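Local coordinates for L-asparagine oxygenase (Streptomyces coelicolor, PDB 2OG5), which hydroxylates free L-asparagine at C3, using iron(II), 2-oxoglutarate and oxygen, to supply (2S,3S)-3-hydroxyasparagine for the calcium-dependent lipopeptide antibiotic, at residues Gly129-Leu140 with Pro189-Leu197; Pro201-Val212 with Val308-Arg319. All blocks are in the same frame, centred on the assembly; numbering follows the deposited sequence.

Following the chain from its N terminus, of the four segments 129-140 comes first, and 48 residues, none of them helical, separate it from 189-197, which closes interaction 1. The chain turns a corner at Leu197 and, ten residues later, enters strand 207-211. Its segment, 201-212, pairs with 308-319 after a further 95 residues, which include helix 274-290, and this closes interaction 2. The two contacts thus stand in series, neither nested nor crossed. Interaction 1 lays a helix on the larger mixed sheet, while interaction 2 pairs the two central strands of the four-stranded antiparallel sheet. Leu194 CD1 and Leu207 CD1, 3.9 Å apart, join them between the two sheets of the jelly roll.

Interaction 1: residues Gly129-Leu140 with Pro189-Leu197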
loop_
_atom_site.group_PDB
_atom_site.type_symbol
_atom_site.label_atom_id
_atom_site.label_comp_id
_atom_site.label_asym_id
_atom_site.label_seq_id
_atom_site.Cartn_x
_atom_site.Cartn_y
_atom_site.Cartn_z
ATOM N N GLY A 129 -15.108 -5.105 2.495
ATOM C CA GLY A 129 -13.704 -4.724 2.351
ATOM C C GLY A 129 -13.453 -3.828 1.155
ATOM O O GLY A 129 -12.732 -2.828 1.256
ATOM N N ALA A 130 -14.052 -4.174 0.018
ATOM C CA ALA A 130 -13.964 -3.314 -1.166
ATOM C C ALA A 130 -14.576 -1.943 -0.899
ATOM O O ALA A 130 -14.053 -0.924 -1.351
ATOM C CB ALA A 130 -14.636 -3.968 -2.369
ATOM N N ALA A 131 -15.692 -1.913 -0.180
ATOM C CA ALA A 131 -16.372 -0.661 0.138
ATOM C C ALA A 131 -15.464 0.241 0.960
ATOM O O ALA A 131 -15.247 1.398 0.626
ATOM C CB ALA A 131 -17.698 -0.934 0.889
ATOM N N VAL A 132 -14.920 -0.288 2.045
ATOM C CA VAL A 132 -14.020 0.495 2.888
ATOM C C VAL A 132 -12.808 1.033 2.103
ATOM O O VAL A 132 -12.469 2.219 2.183
ATOM C CB VAL A 132 -13.549 -0.333 4.095
ATOM C CG1 VAL A 132 -12.423 0.370 4.836
ATOM C CG2 VAL A 132 -14.731 -0.619 5.024
ATOM N N LEU A 133 -12.151 0.158 1.346
ATOM C CA LEU A 133 -10.953 0.564 0.626
ATOM C C LEU A 133 -11.246 1.589 -0.458
ATOM O O LEU A 133 -10.507 2.561 -0.594
ATOM C CB LEU A 133 -10.243 -0.650 0.026
ATOM C CG LEU A 133 -9.436 -1.473 1.031
ATOM C CD1 LEU A 133 -9.142 -2.856 0.444
ATOM C CD2 LEU A 133 -8.125 -0.774 1.430
ATOM N N LEU A 134 -12.293 1.380 -1.253
ATOM C CA LEU A 134 -12.512 2.278 -2.383
ATOM C C LEU A 134 -13.071 3.628 -1.913
ATOM O O LEU A 134 -12.769 4.674 -2.504
ATOM C CB LEU A 134 -13.365 1.621 -3.476
ATOM C CG LEU A 134 -12.680 0.437 -4.188
ATOM C CD1 LEU A 134 -13.525 -0.108 -5.341
ATOM C CD2 LEU A 134 -11.294 0.799 -4.699
ATOM N N MET A 135 -13.857 3.636 -0.839
ATOM C CA MET A 135 -14.299 4.915 -0.250
ATOM C C MET A 135 -13.084 5.713 0.216
ATOM O O MET A 135 -12.934 6.887 -0.129
ATOM C CB MET A 135 -15.276 4.703 0.913
ATOM C CG MET A 135 -16.653 4.255 0.478
ATOM S SD MET A 135 -17.876 4.199 1.816
ATOM C CE MET A 135 -17.247 2.846 2.820
ATOM N N THR A 136 -12.185 5.075 0.955
ATOM C CA THR A 136 -11.007 5.775 1.471
ATOM C C THR A 136 -10.106 6.256 0.334
ATOM O O THR A 136 -9.564 7.360 0.392
ATOM C CB THR A 136 -10.197 4.908 2.439
ATOM O OG1 THR A 136 -11.075 4.391 3.451
ATOM C CG2 THR A 136 -9.081 5.720 3.096
ATOM N N ALA A 137 -9.947 5.441 -0.704
ATOM C CA ALA A 137 -9.145 5.841 -1.857
ATOM C C ALA A 137 -9.690 7.112 -2.491
ATOM O O ALA A 137 -8.935 8.008 -2.864
ATOM C CB ALA A 137 -9.102 4.716 -2.897
ATOM N N CYS A 138 -11.015 7.189 -2.609
ATOM C CA CYS A 138 -11.648 8.375 -3.177
ATOM C C CYS A 138 -11.549 9.611 -2.279
ATOM O O CYS A 138 -11.673 10.743 -2.761
ATOM C CB CYS A 138 -13.114 8.084 -3.518
ATOM S SG CYS A 138 -13.348 6.988 -4.904
ATOM N N GLY A 139 -11.376 9.412 -0.973
ATOM C CA GLY A 139 -11.108 10.500 -0.050
ATOM C C GLY A 139 -9.703 11.060 -0.138
ATOM O O GLY A 139 -9.498 12.277 0.005
ATOM N N LEU A 140 -8.716 10.191 -0.358
ATOM C CA LEU A 140 -7.314 10.610 -0.437
ATOM C C LEU A 140 -6.890 11.050 -1.838
ATOM O O LEU A 140 -5.882 11.732 -2.008
ATOM C CB LEU A 140 -6.395 9.484 0.036
ATOM C CG LEU A 140 -6.309 9.299 1.542
ATOM C CD1 LEU A 140 -5.567 8.006 1.873
ATOM C CD2 LEU A 140 -5.625 10.500 2.191
ATOM N N PRO A 189 2.094 4.032 -6.977
ATOM C CA PRO A 189 1.129 4.516 -6.002
ATOM C C PRO A 189 1.674 5.647 -5.145
ATOM O O PRO A 189 2.845 5.621 -4.754
ATOM C CB PRO A 189 0.861 3.269 -5.153
ATOM C CG PRO A 189 1.092 2.149 -6.092
ATOM C CD PRO A 189 2.255 2.571 -6.918
ATOM N N ASP A 190 0.824 6.613 -4.824
ATOM C CA ASP A 190 1.165 7.655 -3.855
ATOM C C ASP A 190 0.920 7.171 -2.436
ATOM O O ASP A 190 1.745 7.418 -1.553
ATOM C CB ASP A 190 0.400 8.920 -4.189
ATOM C CG ASP A 190 0.774 9.446 -5.564
ATOM O OD1 ASP A 190 1.951 9.805 -5.762
ATOM O OD2 ASP A 190 -0.085 9.441 -6.475
ATOM N N PHE A 191 -0.190 6.465 -2.220
ATOM C CA PHE A 191 -0.432 5.739 -0.964
ATOM C C PHE A 191 -0.715 4.279 -1.256
ATOM O O PHE A 191 -1.334 3.956 -2.279
ATOM C CB PHE A 191 -1.602 6.322 -0.162
ATOM C CG PHE A 191 -1.438 7.768 0.185
ATOM C CD1 PHE A 191 -0.648 8.164 1.258
ATOM C CD2 PHE A 191 -2.095 8.741 -0.543
ATOM C CE1 PHE A 191 -0.492 9.495 1.563
ATOM C CE2 PHE A 191 -1.948 10.084 -0.226
ATOM C CZ PHE A 191 -1.131 10.457 0.820
ATOM N N VAL A 192 -0.296 3.409 -0.335
ATOM C CA VAL A 192 -0.672 2.001 -0.346
ATOM C C VAL A 192 -1.496 1.735 0.906
ATOM O O VAL A 192 -1.046 2.036 2.018
ATOM C CB VAL A 192 0.561 1.089 -0.333
ATOM C CG1 VAL A 192 0.147 -0.395 -0.298
ATOM C CG2 VAL A 192 1.440 1.373 -1.556
ATOM N N MET A 193 -2.712 1.229 0.710
ATOM C CA MET A 193 -3.635 0.933 1.805
ATOM C C MET A 193 -3.775 -0.561 1.977
ATOM O O MET A 193 -3.995 -1.277 0.997
ATOM C CB MET A 193 -5.009 1.539 1.519
ATOM C CG MET A 193 -4.948 3.033 1.300
ATOM S SD MET A 193 -6.574 3.811 1.304
ATOM C CE MET A 193 -7.288 3.027 -0.117
ATOM N N LEU A 194 -3.651 -1.020 3.225
ATOM C CA LEU A 194 -3.770 -2.425 3.568
ATOM C C LEU A 194 -4.834 -2.588 4.650
ATOM O O LEU A 194 -4.642 -2.121 5.783
ATOM C CB LEU A 194 -2.437 -2.928 4.099
ATOM C CG LEU A 194 -1.281 -2.943 3.102
ATOM C CD1 LEU A 194 0.045 -3.180 3.828
ATOM C CD2 LEU A 194 -1.538 -4.007 2.052
ATOM N N LEU A 195 -5.951 -3.216 4.290
ATOM C CA LEU A 195 -7.041 -3.485 5.232
ATOM C C LEU A 195 -6.943 -4.931 5.695
ATOM O O LEU A 195 -6.944 -5.851 4.876
ATOM C CB LEU A 195 -8.401 -3.246 4.571
ATOM C CG LEU A 195 -9.662 -3.549 5.383
ATOM C CD1 LEU A 195 -9.776 -2.619 6.602
ATOM C CD2 LEU A 195 -10.892 -3.465 4.488
ATOM N N CYS A 196 -6.879 -5.133 7.005
ATOM C CA CYS A 196 -6.761 -6.481 7.542
ATOM C C CYS A 196 -8.135 -7.118 7.711
ATOM O O CYS A 196 -8.996 -6.590 8.412
ATOM C CB CYS A 196 -6.035 -6.459 8.878
ATOM S SG CYS A 196 -5.902 -8.092 9.644
ATOM N N LEU A 197 -8.328 -8.256 7.057
ATOM C CA LEU A 197 -9.545 -9.047 7.214
ATOM C C LEU A 197 -9.369 -10.143 8.259
ATOM O O LEU A 197 -10.272 -10.424 9.039
ATOM C CB LEU A 197 -9.938 -9.682 5.881
ATOM C CG LEU A 197 -10.310 -8.728 4.744
ATOM C CD1 LEU A 197 -10.762 -9.521 3.526
ATOM C CD2 LEU A 197 -11.371 -7.719 5.146
#
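Met193 stands up from strand 191-196 into the underside of helix 129-140, and its bent end touches Leu133, Thr136 and Ala137. The thioether turns at chi3 (-64°), which tucks Met193 CE against the helix backbone, 3.3 Å from Leu133 O and 3.7 Å from Ala137 CB. Met193 SD lies 3.6 Å from Thr136 CG2. With chi1 at -52° that methyl is anti to the backbone N and faces the strand, while Thr136 OG1 turns back along the helix and donates to Val132 O at 2.9 Å; Thr136 N reaches the same oxygen from the other face of its carbonyl plane.

Leu133 comes down the opposite way, sliding past Met193 so that its CD2 rests 3.9 Å from Met193 CB and also against Leu195 CB. Farther along, Leu195 sends CD2 up to Gly129 CA (3.7 Å) and crosses Val132 at about a right angle. At the other end Leu140 CD1 meets the Phe191 ring obliquely, 4.3 Å from Phe191 CD2.

The helix runs nearly antiparallel to the strand, at 154° and 9.5 Å between axes: an apolar helix-on-sheet layer on the major sheet of the jelly roll.

Interaction 2: residues Pro201-Val212 with Val308-Arg319; sequences PTGRAGLRTACV and VTVHGRTEFTPR. With NA (sodium ion), chain B.
Arg204 and Glu315 form a salt bridge where the two segments leave the sheet: Arg204 NH2 donates to Glu315 OE1 at 3.0 Å. The side chains lie alongside each other, but the guanidinium and carboxylate planes stand nearly perpendicular (88°), and OE1 is met on its anti side. Water 2 bridges the same NH2, weakly, to Glu315 O, and water 3 links Arg204 NH1 with Thr317 OG1.

Next comes Thr314, whose hydroxyl works both ways. Thr314 OG1 donates to a lone pair of Arg204 O, in the carbonyl plane, at 2.7 Å, and accepts from Gly206 N at 2.8 Å. With chi1 at 60° the hydroxyl lies between its own backbone N and carbonyl carbon, turned to segment 201-212. Regular antiparallel pairing follows: Arg208 with Gly312 and Ala210 with Val310 are hydrogen-bonded pairs, and Val212 N to Val308 O (2.9 Å) extends the pattern past the strands.

Ala205 CB sits over one face of the Phe316 ring, 4.0 Å from its centroid, a CH-pi contact. Pro201 lies over one face of the Arg319 guanidinium, with Pro201 CB 3.4 Å from Arg319 NH1. Ala210 CB touches Val310 CG2 on the face where Phe287 of helix 274-290 packs.

On the other face, His311 is paired with Thr209 and carries its imidazole to the metal, His311 NE2 to sodium at 2.1 Å. His179 and Glu181 complete the protein ligands, and waters 4, 5 and 6 bind the sodium as well. Sodium is thus held by the same three residues that bind iron(II). The backbone bonds of the flanking Val310 and Gly312 pairs hold His311 in place as the distal histidine of the HXD/E...H facial triad of iron(II)/2-oxoglutarate oxygenases.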
loop_
_atom_site.group_PDB
_atom_site.type_symbol
_atom_site.label_atom_id
_atom_site.label_comp_id
_atom_site.label_asym_id
_atom_site.label_seq_id
_atom_site.Cartn_x
_atom_site.Cartn_y
_atom_site.Cartn_z
ATOM N N PRO A 201 -2.578 -15.850 12.323
ATOM C CA PRO A 201 -2.799 -16.507 13.608
ATOM C C PRO A 201 -1.519 -17.000 14.278
ATOM O O PRO A 201 -1.548 -17.296 15.480
ATOM C CB PRO A 201 -3.683 -17.695 13.230
ATOM C CG PRO A 201 -3.297 -18.028 11.852
ATOM C CD PRO A 201 -3.055 -16.686 11.206
ATOM N N THR A 202 -0.427 -17.115 13.523
ATOM C CA THR A 202 0.798 -17.718 14.043
ATOM C C THR A 202 1.623 -16.751 14.884
ATOM O O THR A 202 2.509 -17.191 15.623
ATOM C CB THR A 202 1.697 -18.277 12.934
ATOM O OG1 THR A 202 2.318 -17.191 12.243
ATOM C CG2 THR A 202 0.922 -19.175 11.948
ATOM N N GLY A 203 1.353 -15.452 14.759
ATOM C CA GLY A 203 2.038 -14.431 15.546
ATOM C C GLY A 203 3.384 -13.941 15.014
ATOM O O GLY A 203 4.024 -13.088 15.643
ATOM N N ARG A 204 3.836 -14.467 13.878
ATOM C CA ARG A 204 5.161 -14.113 13.358
ATOM C C ARG A 204 5.164 -13.044 12.263
ATOM O O ARG A 204 6.190 -12.399 12.063
ATOM C CB ARG A 204 5.896 -15.356 12.848
ATOM C CG ARG A 204 6.326 -16.345 13.949
ATOM C CD ARG A 204 7.250 -17.435 13.405
ATOM N NE ARG A 204 8.488 -16.876 12.859
ATOM C CZ ARG A 204 9.243 -17.433 11.916
ATOM N NH1 ARG A 204 8.915 -18.593 11.351
ATOM N NH2 ARG A 204 10.333 -16.807 11.509
ATOM N N ALA A 205 4.053 -12.877 11.543
ATOM C CA ALA A 205 3.977 -11.890 10.462
ATOM C C ALA A 205 3.705 -10.494 11.009
ATOM O O ALA A 205 2.797 -10.300 11.819
ATOM C CB ALA A 205 2.889 -12.271 9.462
ATOM N N GLY A 206 4.480 -9.523 10.548
ATOM C CA GLY A 206 4.196 -8.121 10.806
ATOM C C GLY A 206 4.578 -7.269 9.608
ATOM O O GLY A 206 5.574 -7.526 8.935
ATOM N N LEU A 207 3.761 -6.255 9.351
ATOM C CA LEU A 207 4.084 -5.227 8.374
ATOM C C LEU A 207 5.192 -4.369 8.954
ATOM O O LEU A 207 5.120 -3.966 10.112
ATOM C CB LEU A 207 2.861 -4.347 8.125
ATOM C CG LEU A 207 3.034 -3.099 7.244
ATOM C CD1 LEU A 207 3.341 -3.471 5.814
ATOM C CD2 LEU A 207 1.775 -2.242 7.344
ATOM N N ARG A 208 6.202 -4.071 8.141
ATOM C CA ARG A 208 7.268 -3.163 8.555
ATOM C C ARG A 208 7.247 -1.935 7.661
ATOM O O ARG A 208 7.192 -2.068 6.434
ATOM C CB ARG A 208 8.637 -3.838 8.466
ATOM C CG ARG A 208 8.778 -5.127 9.297
ATOM C CD ARG A 208 10.250 -5.456 9.506
ATOM N NE ARG A 208 10.859 -4.629 10.550
ATOM C CZ ARG A 208 12.166 -4.375 10.654
ATOM N NH1 ARG A 208 13.031 -4.852 9.772
ATOM N NH2 ARG A 208 12.616 -3.636 11.653
ATOM N N THR A 209 7.269 -0.748 8.262
ATOM C CA THR A 209 7.341 0.508 7.490
ATOM C C THR A 209 8.526 1.340 7.976
ATOM O O THR A 209 8.757 1.441 9.174
ATOM C CB THR A 209 6.027 1.323 7.592
ATOM O OG1 THR A 209 5.772 1.689 8.949
ATOM C CG2 THR A 209 4.851 0.505 7.059
ATOM N N ALA A 210 9.284 1.921 7.046
ATOM C CA ALA A 210 10.416 2.781 7.408
ATOM C C ALA A 210 10.427 4.042 6.557
ATOM O O ALA A 210 10.380 3.972 5.334
ATOM C CB ALA A 210 11.717 2.035 7.245
ATOM N N CYS A 211 10.508 5.191 7.216
ATOM C CA CYS A 211 10.368 6.481 6.549
ATOM C C CYS A 211 11.713 7.148 6.379
ATOM O O CYS A 211 12.531 7.171 7.313
ATOM C CB CYS A 211 9.425 7.369 7.358
ATOM S SG CYS A 211 8.976 8.936 6.580
ATOM N N VAL A 212 11.940 7.699 5.192
ATOM C CA VAL A 212 13.167 8.452 4.912
ATOM C C VAL A 212 13.364 9.609 5.904
ATOM O O VAL A 212 14.503 10.002 6.173
ATOM C CB VAL A 212 13.199 8.986 3.461
ATOM C CG1 VAL A 212 12.173 10.089 3.255
ATOM C CG2 VAL A 212 14.608 9.478 3.092
ATOM N N VAL A 308 7.526 8.643 0.675
ATOM C CA VAL A 308 8.536 8.832 1.720
ATOM C C VAL A 308 8.806 7.587 2.566
ATOM O O VAL A 308 9.748 7.579 3.358
ATOM C CB VAL A 308 8.178 9.999 2.666
ATOM C CG1 VAL A 308 8.266 11.329 1.933
ATOM C CG2 VAL A 308 6.811 9.799 3.303
ATOM N N THR A 309 8.013 6.535 2.390
ATOM C CA THR A 309 8.081 5.371 3.259
ATOM C C THR A 309 8.148 4.096 2.445
ATOM O O THR A 309 7.329 3.900 1.541
ATOM C CB THR A 309 6.861 5.361 4.201
ATOM O OG1 THR A 309 6.918 6.538 5.006
ATOM C CG2 THR A 309 6.827 4.138 5.127
ATOM N N VAL A 310 9.133 3.257 2.764
ATOM C CA VAL A 310 9.245 1.907 2.233
ATOM C C VAL A 310 8.561 0.925 3.170
ATOM O O VAL A 310 8.368 1.212 4.352
ATOM C CB VAL A 310 10.714 1.488 2.038
ATOM C CG1 VAL A 310 11.405 2.389 1.009
ATOM C CG2 VAL A 310 11.503 1.517 3.371
ATOM N N HIS A 311 8.167 -0.229 2.642
ATOM C CA HIS A 311 7.581 -1.258 3.499
ATOM C C HIS A 311 8.116 -2.630 3.158
ATOM O O HIS A 311 8.651 -2.877 2.074
ATOM C CB HIS A 311 6.049 -1.227 3.430
ATOM C CG HIS A 311 5.490 -1.673 2.119
ATOM N ND1 HIS A 311 5.383 -0.832 1.029
ATOM C CD2 HIS A 311 5.001 -2.872 1.721
ATOM C CE1 HIS A 311 4.850 -1.494 0.019
ATOM N NE2 HIS A 311 4.614 -2.735 0.408
ATOM N N GLY A 312 7.967 -3.515 4.134
ATOM C CA GLY A 312 8.348 -4.912 4.027
ATOM C C GLY A 312 7.501 -5.729 4.979
ATOM O O GLY A 312 6.481 -5.262 5.485
ATOM N N ARG A 313 7.900 -6.970 5.196
ATOM C CA ARG A 313 7.121 -7.884 6.003
ATOM C C ARG A 313 8.024 -8.961 6.546
ATOM O O ARG A 313 8.889 -9.467 5.835
ATOM C CB ARG A 313 6.014 -8.547 5.180
ATOM C CG ARG A 313 4.902 -9.102 6.066
ATOM C CD ARG A 313 4.437 -10.503 5.689
ATOM N NE ARG A 313 4.480 -10.739 4.255
ATOM C CZ ARG A 313 5.397 -11.479 3.629
ATOM N NH1 ARG A 313 6.378 -12.094 4.299
ATOM N NH2 ARG A 313 5.343 -11.594 2.308
ATOM N N THR A 314 7.798 -9.348 7.798
ATOM C CA THR A 314 8.569 -10.440 8.389
ATOM C C THR A 314 8.163 -11.794 7.806
ATOM O O THR A 314 7.084 -11.949 7.232
ATOM C CB THR A 314 8.367 -10.493 9.908
ATOM O OG1 THR A 314 6.980 -10.692 10.188
ATOM C CG2 THR A 314 8.841 -9.210 10.559
ATOM N N GLU A 315 9.041 -12.776 7.976
ATOM C CA GLU A 315 8.787 -14.149 7.554
ATOM C C GLU A 315 7.775 -14.821 8.480
ATOM O O GLU A 315 7.738 -14.541 9.684
ATOM C CB GLU A 315 10.119 -14.899 7.558
ATOM C CG GLU A 315 10.095 -16.406 7.524
ATOM C CD GLU A 315 11.475 -16.967 7.819
ATOM O OE1 GLU A 315 11.707 -17.460 8.942
ATOM O OE2 GLU A 315 12.343 -16.881 6.934
ATOM N N PHE A 316 6.959 -15.708 7.922
ATOM C CA PHE A 316 6.035 -16.519 8.714
ATOM C C PHE A 316 5.797 -17.854 8.047
ATOM O O PHE A 316 6.155 -18.040 6.887
ATOM C CB PHE A 316 4.726 -15.775 9.005
ATOM C CG PHE A 316 3.869 -15.501 7.799
ATOM C CD1 PHE A 316 2.657 -16.154 7.630
ATOM C CD2 PHE A 316 4.248 -14.545 6.864
ATOM C CE1 PHE A 316 1.857 -15.892 6.536
ATOM C CE2 PHE A 316 3.442 -14.270 5.768
ATOM C CZ PHE A 316 2.247 -14.937 5.610
ATOM N N THR A 317 5.242 -18.801 8.795
ATOM C CA THR A 317 4.966 -20.126 8.257
ATOM C C THR A 317 3.466 -20.304 8.094
ATOM O O THR A 317 2.755 -20.475 9.086
ATOM C CB THR A 317 5.518 -21.224 9.180
ATOM O OG1 THR A 317 6.911 -20.977 9.422
ATOM C CG2 THR A 317 5.322 -22.612 8.550
ATOM N N PRO A 318 2.961 -20.227 6.848
ATOM C CA PRO A 318 1.522 -20.400 6.663
ATOM C C PRO A 318 1.008 -21.773 7.072
ATOM O O PRO A 318 1.734 -22.767 6.983
ATOM C CB PRO A 318 1.332 -20.202 5.152
ATOM C CG PRO A 318 2.500 -19.414 4.727
ATOM C CD PRO A 318 3.630 -19.910 5.574
ATOM N N ARG A 319 -0.241 -21.814 7.514
ATOM C CA ARG A 319 -0.916 -23.066 7.828
ATOM C C ARG A 319 -1.516 -23.716 6.584
ATOM O O ARG A 319 -1.616 -24.949 6.507
ATOM C CB ARG A 319 -2.030 -22.820 8.845
ATOM C CG ARG A 319 -1.541 -22.387 10.219
ATOM C CD ARG A 319 -2.699 -21.958 11.064
ATOM N NE ARG A 319 -2.314 -21.687 12.444
ATOM C CZ ARG A 319 -3.155 -21.251 13.378
ATOM N NH1 ARG A 319 -4.432 -21.001 13.092
ATOM N NH2 ARG A 319 -2.705 -21.034 14.608
HETATM NA NA NA B . 4.571 -3.744 -1.438
HETATM O O HOH W 1 4.679 -18.406 11.552
HETATM O O HOH W 2 9.718 -13.794 11.212
HETATM O O HOH W 3 7.506 -20.920 12.248
HETATM O O HOH W 4 4.428 -4.956 -2.967
HETATM O O HOH W 5 4.256 -5.503 -0.459
HETATM O O HOH W 6 2.148 -4.107 -0.748
#